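Local atomic coordinates of putative lipoprotein GNA1162 (Neisseria meningitidis, PDB entry 4HRV), a protein that is of unknown function but, as a putative lipoprotein of the DUF799 family, is probably held at a membrane by its lipid. Residues B[13-24]-B[42-55]. The protein carries 3 engineered substitutions. Residues are numbered along the deposited sequence; the frame is centred on the assembly and turned at random.
Sequences PASILVVPPLNE and LSEAGYYVFPAAVV
Ile16 lays its CD1 methyl over one face of the Tyr47 ring, a CH-pi contact 3.7 Å from the ring centroid and 26° off the normal. With CG1 beside the backbone N (chi1 -65°) and the chain extended beyond it, that methyl arrives above the CG-CD1 side of the ring, while Pro13 O and Ala14 O lie at the ring's edge. Two backbone bonds bracket Ser15 and pair it with Tyr48 as a short parallel bridge: Tyr48 N donates to Ala14 O (2.8 Å) and Ile16 N to Tyr48 O (2.8 Å). Tyr48, whose side chain leaves the sheet on the same face as that of Ser15, brings its ring obliquely against Ala14, CE2 to CB 3.9 Å. Further along, Val18 CG2 and Leu42 CD1 meet tip to tip at 3.6 Å, and Leu17 CD1 touches both methyls of Val55. Ile16 O, buried without a hydrogen-bonding partner, faces the Phe50 ring edge at CD2 (3.7 Å) and Val49 CG1. Leu141 of the second subunit packs on Leu42 and Tyr47. Weakly bonded strand 48-49, outermost within this chain, follows strand 15-23 through helices 34-37 and 39-44, a beta-alpha-beta crossover; strand 86-99 pairs with 15-23 on its other side.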
ATOM      1  N   PRO B  13      14.602  -4.173  17.758  1.00 82.41           N
ATOM      2  CA  PRO B  13      14.088  -2.932  18.352  1.00 79.44           C
ATOM      3  C   PRO B  13      12.652  -3.092  18.862  1.00 75.88           C
ATOM      4  O   PRO B  13      11.783  -3.527  18.106  1.00 79.55           O
ATOM      5  CB  PRO B  13      14.122  -1.954  17.175  1.00 79.23           C
ATOM      6  CG  PRO B  13      13.929  -2.824  15.969  1.00 80.33           C
ATOM      7  CD  PRO B  13      14.646  -4.110  16.284  1.00 82.16           C
ATOM      8  N   ALA B  14      12.405  -2.747  20.124  1.00 67.70           N
ATOM      9  CA  ALA B  14      11.055  -2.844  20.674  1.00 58.12           C
ATOM     10  C   ALA B  14      10.337  -1.494  20.632  1.00 49.04           C
ATOM     11  O   ALA B  14       9.234  -1.399  20.087  1.00 50.71           O
ATOM     12  CB  ALA B  14      11.071  -3.426  22.096  1.00 52.50           C
ATOM     13  N   SER B  15      10.964  -0.456  21.183  1.00 43.55           N
ATOM     14  CA  SER B  15      10.339   0.871  21.224  1.00 40.62           C
ATOM     15  C   SER B  15      10.748   1.786  20.063  1.00 39.58           C
ATOM     16  O   SER B  15      11.925   1.984  19.788  1.00 37.33           O
ATOM     17  CB  SER B  15      10.598   1.569  22.562  1.00 37.91           C
ATOM     18  OG  SER B  15      11.938   1.992  22.688  1.00 41.06           O
ATOM     19  N   ILE B  16       9.754   2.359  19.403  1.00 37.15           N
ATOM     20  CA  ILE B  16      10.003   3.152  18.214  1.00 34.47           C
ATOM     21  C   ILE B  16       9.433   4.548  18.349  1.00 35.82           C
ATOM     22  O   ILE B  16       8.229   4.718  18.565  1.00 35.22           O
ATOM     23  CB  ILE B  16       9.370   2.508  16.989  1.00 32.17           C
ATOM     24  CG1 ILE B  16      10.034   1.163  16.690  1.00 34.59           C
ATOM     25  CG2 ILE B  16       9.461   3.431  15.783  1.00 29.45           C
ATOM     26  CD1 ILE B  16       9.424   0.470  15.468  1.00 36.32           C
ATOM     27  N   LEU B  17      10.314   5.534  18.203  1.00 32.70           N
ATOM     28  CA  LEU B  17       9.926   6.932  18.094  1.00 33.32           C
ATOM     29  C   LEU B  17       9.649   7.275  16.629  1.00 33.13           C
ATOM     30  O   LEU B  17      10.533   7.185  15.772  1.00 29.74           O
ATOM     31  CB  LEU B  17      11.045   7.840  18.634  1.00 32.75           C
ATOM     32  CG  LEU B  17      10.801   9.349  18.552  1.00 35.64           C
ATOM     33  CD1 LEU B  17       9.623   9.734  19.424  1.00 37.21           C
ATOM     34  CD2 LEU B  17      12.052  10.153  18.959  1.00 32.52           C
ATOM     35  N   VAL B  18       8.409   7.645  16.335  1.00 28.69           N
ATOM     36  CA  VAL B  18       8.094   8.186  15.026  1.00 26.41           C
ATOM     37  C   VAL B  18       8.096   9.697  15.104  1.00 28.70           C
ATOM     38  O   VAL B  18       7.297  10.303  15.827  1.00 28.21           O
ATOM     39  CB  VAL B  18       6.746   7.674  14.485  1.00 26.43           C
ATOM     40  CG1 VAL B  18       6.608   8.058  13.014  1.00 25.82           C
ATOM     41  CG2 VAL B  18       6.662   6.151  14.668  1.00 26.59           C
ATOM     42  N   VAL B  19       9.022  10.314  14.379  1.00 32.16           N
ATOM     43  CA  VAL B  19       9.103  11.764  14.377  1.00 30.88           C
ATOM     44  C   VAL B  19       8.172  12.303  13.295  1.00 30.22           C
ATOM     45  O   VAL B  19       7.823  11.583  12.363  1.00 30.04           O
ATOM     46  CB  VAL B  19      10.538  12.280  14.141  1.00 29.80           C
ATOM     47  CG1 VAL B  19      11.464  11.876  15.308  1.00 27.86           C
ATOM     48  CG2 VAL B  19      11.059  11.805  12.814  1.00 26.97           C
ATOM     49  N   PRO B  20       7.741  13.563  13.437  1.00 33.38           N
ATOM     50  CA  PRO B  20       6.902  14.194  12.416  1.00 35.37           C
ATOM     51  C   PRO B  20       7.510  13.995  11.040  1.00 35.38           C
ATOM     52  O   PRO B  20       8.685  14.299  10.836  1.00 32.70           O
ATOM     53  CB  PRO B  20       6.936  15.670  12.804  1.00 38.66           C
ATOM     54  CG  PRO B  20       7.092  15.656  14.278  1.00 36.32           C
ATOM     55  CD  PRO B  20       7.942  14.435  14.606  1.00 33.84           C
ATOM     56  N   PRO B  21       6.722  13.470  10.092  1.00 31.05           N
ATOM     57  CA  PRO B  21       7.287  13.199   8.771  1.00 33.67           C
ATOM     58  C   PRO B  21       7.678  14.462   8.017  1.00 30.64           C
ATOM     59  O   PRO B  21       7.050  15.505   8.178  1.00 35.76           O
ATOM     60  CB  PRO B  21       6.148  12.454   8.051  1.00 38.93           C
ATOM     61  CG  PRO B  21       5.364  11.814   9.172  1.00 41.19           C
ATOM     62  CD  PRO B  21       5.386  12.869  10.256  1.00 37.41           C
ATOM     63  N   LEU B  22       8.730  14.358   7.215  1.00 30.15           N
ATOM     64  CA  LEU B  22       9.176  15.447   6.365  1.00 35.13           C
ATOM     65  C   LEU B  22       8.263  15.525   5.155  1.00 35.76           C
ATOM     66  O   LEU B  22       7.888  14.500   4.574  1.00 36.86           O
ATOM     67  CB  LEU B  22      10.590  15.181   5.867  1.00 39.45           C
ATOM     68  CG  LEU B  22      11.773  15.954   6.426  1.00 48.73           C
ATOM     69  CD1 LEU B  22      12.950  15.753   5.482  1.00 50.43           C
ATOM     70  CD2 LEU B  22      11.434  17.442   6.602  1.00 47.25           C
ATOM     71  N   ASN B  23       7.910  16.737   4.759  1.00 37.48           N
ATOM     72  CA  ASN B  23       7.097  16.918   3.568  1.00 41.26           C
ATOM     73  C   ASN B  23       7.961  17.492   2.459  1.00 44.69           C
ATOM     74  O   ASN B  23       8.390  18.641   2.536  1.00 47.36           O
ATOM     75  CB  ASN B  23       5.919  17.851   3.866  1.00 44.19           C
ATOM     76  CG  ASN B  23       4.883  17.882   2.743  1.00 46.94           C
ATOM     77  OD1 ASN B  23       5.071  17.294   1.673  1.00 46.95           O
ATOM     78  ND2 ASN B  23       3.783  18.582   2.987  1.00 48.12           N
ATOM     79  N   GLU B  24       8.237  16.687   1.441  1.00 45.66           N
ATOM     80  CA  GLU B  24       9.010  17.157   0.301  1.00 51.39           C
ATOM     81  C   GLU B  24       8.148  17.261  -0.945  1.00 57.18           C
ATOM     82  O   GLU B  24       8.632  17.093  -2.063  1.00 62.46           O
ATOM     83  CB  GLU B  24      10.219  16.258   0.057  1.00 52.39           C
ATOM     84  CG  GLU B  24      11.106  16.146   1.269  1.00 53.73           C
ATOM     85  CD  GLU B  24      12.529  15.749   0.939  1.00 56.97           C
ATOM     86  OE1 GLU B  24      12.739  15.103  -0.109  1.00 58.79           O
ATOM     87  OE2 GLU B  24      13.439  16.088   1.736  1.00 56.46           O
ATOM     88  N   LEU B  42       1.947  -0.171  13.674  1.00 40.27           N
ATOM     89  CA  LEU B  42       3.158  -0.471  14.434  1.00 40.44           C
ATOM     90  C   LEU B  42       2.867  -1.307  15.687  1.00 44.35           C
ATOM     91  O   LEU B  42       3.607  -2.236  16.008  1.00 42.29           O
ATOM     92  CB  LEU B  42       3.923   0.812  14.812  1.00 37.46           C
ATOM     93  CG  LEU B  42       4.672   1.530  13.683  1.00 35.47           C
ATOM     94  CD1 LEU B  42       5.340   2.809  14.199  1.00 35.14           C
ATOM     95  CD2 LEU B  42       5.707   0.602  13.063  1.00 32.54           C
ATOM     96  N   SER B  43       1.796  -0.974  16.397  1.00 47.02           N
ATOM     97  CA  SER B  43       1.435  -1.740  17.581  1.00 52.20           C
ATOM     98  C   SER B  43       0.940  -3.126  17.172  1.00 56.74           C
ATOM     99  O   SER B  43       1.260  -4.123  17.816  1.00 60.51           O
ATOM    100  CB  SER B  43       0.376  -1.008  18.404  1.00 53.79           C
ATOM    101  OG  SER B  43      -0.857  -0.962  17.712  1.00 56.61           O
ATOM    102  N   GLU B  44       0.174  -3.187  16.089  1.00 57.00           N
ATOM    103  CA  GLU B  44      -0.321  -4.465  15.586  1.00 58.60           C
ATOM    104  C   GLU B  44       0.837  -5.359  15.138  1.00 60.41           C
ATOM    105  O   GLU B  44       0.706  -6.579  15.102  1.00 58.87           O
ATOM    106  CB  GLU B  44      -1.342  -4.257  14.463  1.00 58.22           C
ATOM    107  CG  GLU B  44      -2.646  -3.625  14.949  1.00 61.01           C
ATOM    108  CD  GLU B  44      -3.614  -3.288  13.823  1.00 64.99           C
ATOM    109  OE1 GLU B  44      -4.700  -2.738  14.121  1.00 65.96           O
ATOM    110  OE2 GLU B  44      -3.294  -3.567  12.645  1.00 64.97           O
ATOM    111  N   ALA B  45       1.979  -4.750  14.824  1.00 60.00           N
ATOM    112  CA  ALA B  45       3.170  -5.520  14.460  1.00 55.58           C
ATOM    113  C   ALA B  45       4.033  -5.847  15.673  1.00 53.69           C
ATOM    114  O   ALA B  45       5.079  -6.492  15.548  1.00 56.70           O
ATOM    115  CB  ALA B  45       3.983  -4.796  13.397  1.00 54.91           C
ATOM    116  N   GLY B  46       3.602  -5.401  16.849  1.00 49.37           N
ATOM    117  CA  GLY B  46       4.285  -5.759  18.083  1.00 48.17           C
ATOM    118  C   GLY B  46       5.286  -4.762  18.662  1.00 51.25           C
ATOM    119  O   GLY B  46       5.890  -5.028  19.708  1.00 49.67           O
ATOM    120  N   TYR B  47       5.478  -3.623  17.997  1.00 49.71           N
ATOM    121  CA  TYR B  47       6.371  -2.583  18.532  1.00 46.44           C
ATOM    122  C   TYR B  47       5.665  -1.712  19.564  1.00 45.19           C
ATOM    123  O   TYR B  47       4.443  -1.594  19.563  1.00 43.42           O
ATOM    124  CB  TYR B  47       6.911  -1.675  17.419  1.00 45.08           C
ATOM    125  CG  TYR B  47       7.680  -2.396  16.345  1.00 45.35           C
ATOM    126  CD1 TYR B  47       9.017  -2.717  16.518  1.00 48.62           C
ATOM    127  CD2 TYR B  47       7.066  -2.758  15.154  1.00 47.75           C
ATOM    128  CE1 TYR B  47       9.726  -3.382  15.535  1.00 50.10           C
ATOM    129  CE2 TYR B  47       7.764  -3.424  14.166  1.00 49.50           C
ATOM    130  CZ  TYR B  47       9.092  -3.733  14.362  1.00 50.57           C
ATOM    131  OH  TYR B  47       9.788  -4.396  13.381  1.00 52.80           O
ATOM    132  N   TYR B  48       6.444  -1.090  20.439  1.00 47.23           N
ATOM    133  CA  TYR B  48       5.891  -0.129  21.382  1.00 47.13           C
ATOM    134  C   TYR B  48       6.108   1.274  20.829  1.00 42.74           C
ATOM    135  O   TYR B  48       7.206   1.592  20.396  1.00 40.78           O
ATOM    136  CB  TYR B  48       6.559  -0.292  22.736  1.00 49.34           C
ATOM    137  CG  TYR B  48       6.621  -1.737  23.171  1.00 58.19           C
ATOM    138  CD1 TYR B  48       5.576  -2.608  22.884  1.00 59.84           C
ATOM    139  CD2 TYR B  48       7.733  -2.240  23.844  1.00 62.67           C
ATOM    140  CE1 TYR B  48       5.627  -3.936  23.265  1.00 65.31           C
ATOM    141  CE2 TYR B  48       7.793  -3.572  24.231  1.00 67.19           C
ATOM    142  CZ  TYR B  48       6.735  -4.413  23.936  1.00 70.05           C
ATOM    143  OH  TYR B  48       6.779  -5.736  24.314  1.00 76.02           O
ATOM    144  N   VAL B  49       5.061   2.094  20.826  1.00 37.62           N
ATOM    145  CA  VAL B  49       5.148   3.446  20.264  1.00 41.51           C
ATOM    146  C   VAL B  49       4.422   4.475  21.133  1.00 42.25           C
ATOM    147  O   VAL B  49       3.481   4.131  21.843  1.00 48.46           O
ATOM    148  CB  VAL B  49       4.548   3.495  18.845  1.00 42.90           C
ATOM    149  CG1 VAL B  49       4.691   4.886  18.253  1.00 48.97           C
ATOM    150  CG2 VAL B  49       5.213   2.461  17.955  1.00 45.93           C
ATOM    151  N   PHE B  50       4.872   5.728  21.064  1.00 43.75           N
ATOM    152  CA  PHE B  50       4.259   6.860  21.764  1.00 42.74           C
ATOM    153  C   PHE B  50       3.118   7.452  20.926  1.00 46.77           C
ATOM    154  O   PHE B  50       3.179   7.440  19.692  1.00 44.71           O
ATOM    155  CB  PHE B  50       5.305   7.964  22.006  1.00 50.72           C
ATOM    156  CG  PHE B  50       6.654   7.460  22.488  1.00 56.90           C
ATOM    157  CD1 PHE B  50       7.131   7.807  23.744  1.00 56.01           C
ATOM    158  CD2 PHE B  50       7.455   6.662  21.675  1.00 59.16           C
ATOM    159  CE1 PHE B  50       8.374   7.353  24.190  1.00 57.82           C
ATOM    160  CE2 PHE B  50       8.698   6.202  22.117  1.00 57.00           C
ATOM    161  CZ  PHE B  50       9.156   6.548  23.372  1.00 56.74           C
ATOM    162  N   PRO B  51       2.071   7.975  21.586  1.00 45.43           N
ATOM    163  CA  PRO B  51       1.004   8.646  20.835  1.00 48.17           C
ATOM    164  C   PRO B  51       1.549   9.888  20.149  1.00 42.71           C
ATOM    165  O   PRO B  51       2.508  10.487  20.630  1.00 43.89           O
ATOM    166  CB  PRO B  51      -0.002   9.041  21.919  1.00 51.28           C
ATOM    167  CG  PRO B  51       0.311   8.147  23.079  1.00 51.50           C
ATOM    168  CD  PRO B  51       1.791   7.939  23.028  1.00 49.44           C
ATOM    169  N   ALA B  52       0.948  10.259  19.027  1.00 41.70           N
ATOM    170  CA  ALA B  52       1.407  11.405  18.270  1.00 37.88           C
ATOM    171  C   ALA B  52       1.330  12.689  19.093  1.00 38.84           C
ATOM    172  O   ALA B  52       2.236  13.531  19.052  1.00 41.39           O
ATOM    173  CB  ALA B  52       0.607  11.528  16.968  1.00 40.81           C
ATOM    174  N   ALA B  53       0.261  12.842  19.863  1.00 38.65           N
ATOM    175  CA  ALA B  53       0.078  14.060  20.641  1.00 40.95           C
ATOM    176  C   ALA B  53       1.172  14.236  21.694  1.00 37.68           C
ATOM    177  O   ALA B  53       1.576  15.344  22.008  1.00 34.01           O
ATOM    178  CB  ALA B  53      -1.293  14.074  21.297  1.00 46.57           C
ATOM    179  N   VAL B  54       1.635  13.126  22.242  1.00 38.75           N
ATOM    180  CA  VAL B  54       2.664  13.154  23.258  1.00 39.34           C
ATOM    181  C   VAL B  54       4.000  13.559  22.654  1.00 35.93           C
ATOM    182  O   VAL B  54       4.715  14.387  23.204  1.00 39.10           O
ATOM    183  CB  VAL B  54       2.789  11.777  23.929  1.00 43.62           C
ATOM    184  CG1 VAL B  54       4.012  11.720  24.776  1.00 39.81           C
ATOM    185  CG2 VAL B  54       1.549  11.489  24.754  1.00 48.91           C
ATOM    186  N   VAL B  55       4.333  12.959  21.520  1.00 37.38           N
ATOM    187  CA  VAL B  55       5.576  13.265  20.828  1.00 37.69           C
ATOM    188  C   VAL B  55       5.615  14.735  20.389  1.00 34.46           C
ATOM    189  O   VAL B  55       6.578  15.463  20.662  1.00 32.48           O
ATOM    190  CB  VAL B  55       5.746  12.332  19.606  1.00 37.39           C
ATOM    191  CG1 VAL B  55       6.965  12.720  18.801  1.00 39.18           C
ATOM    192  CG2 VAL B  55       5.851  10.879  20.065  1.00 41.26           C
TER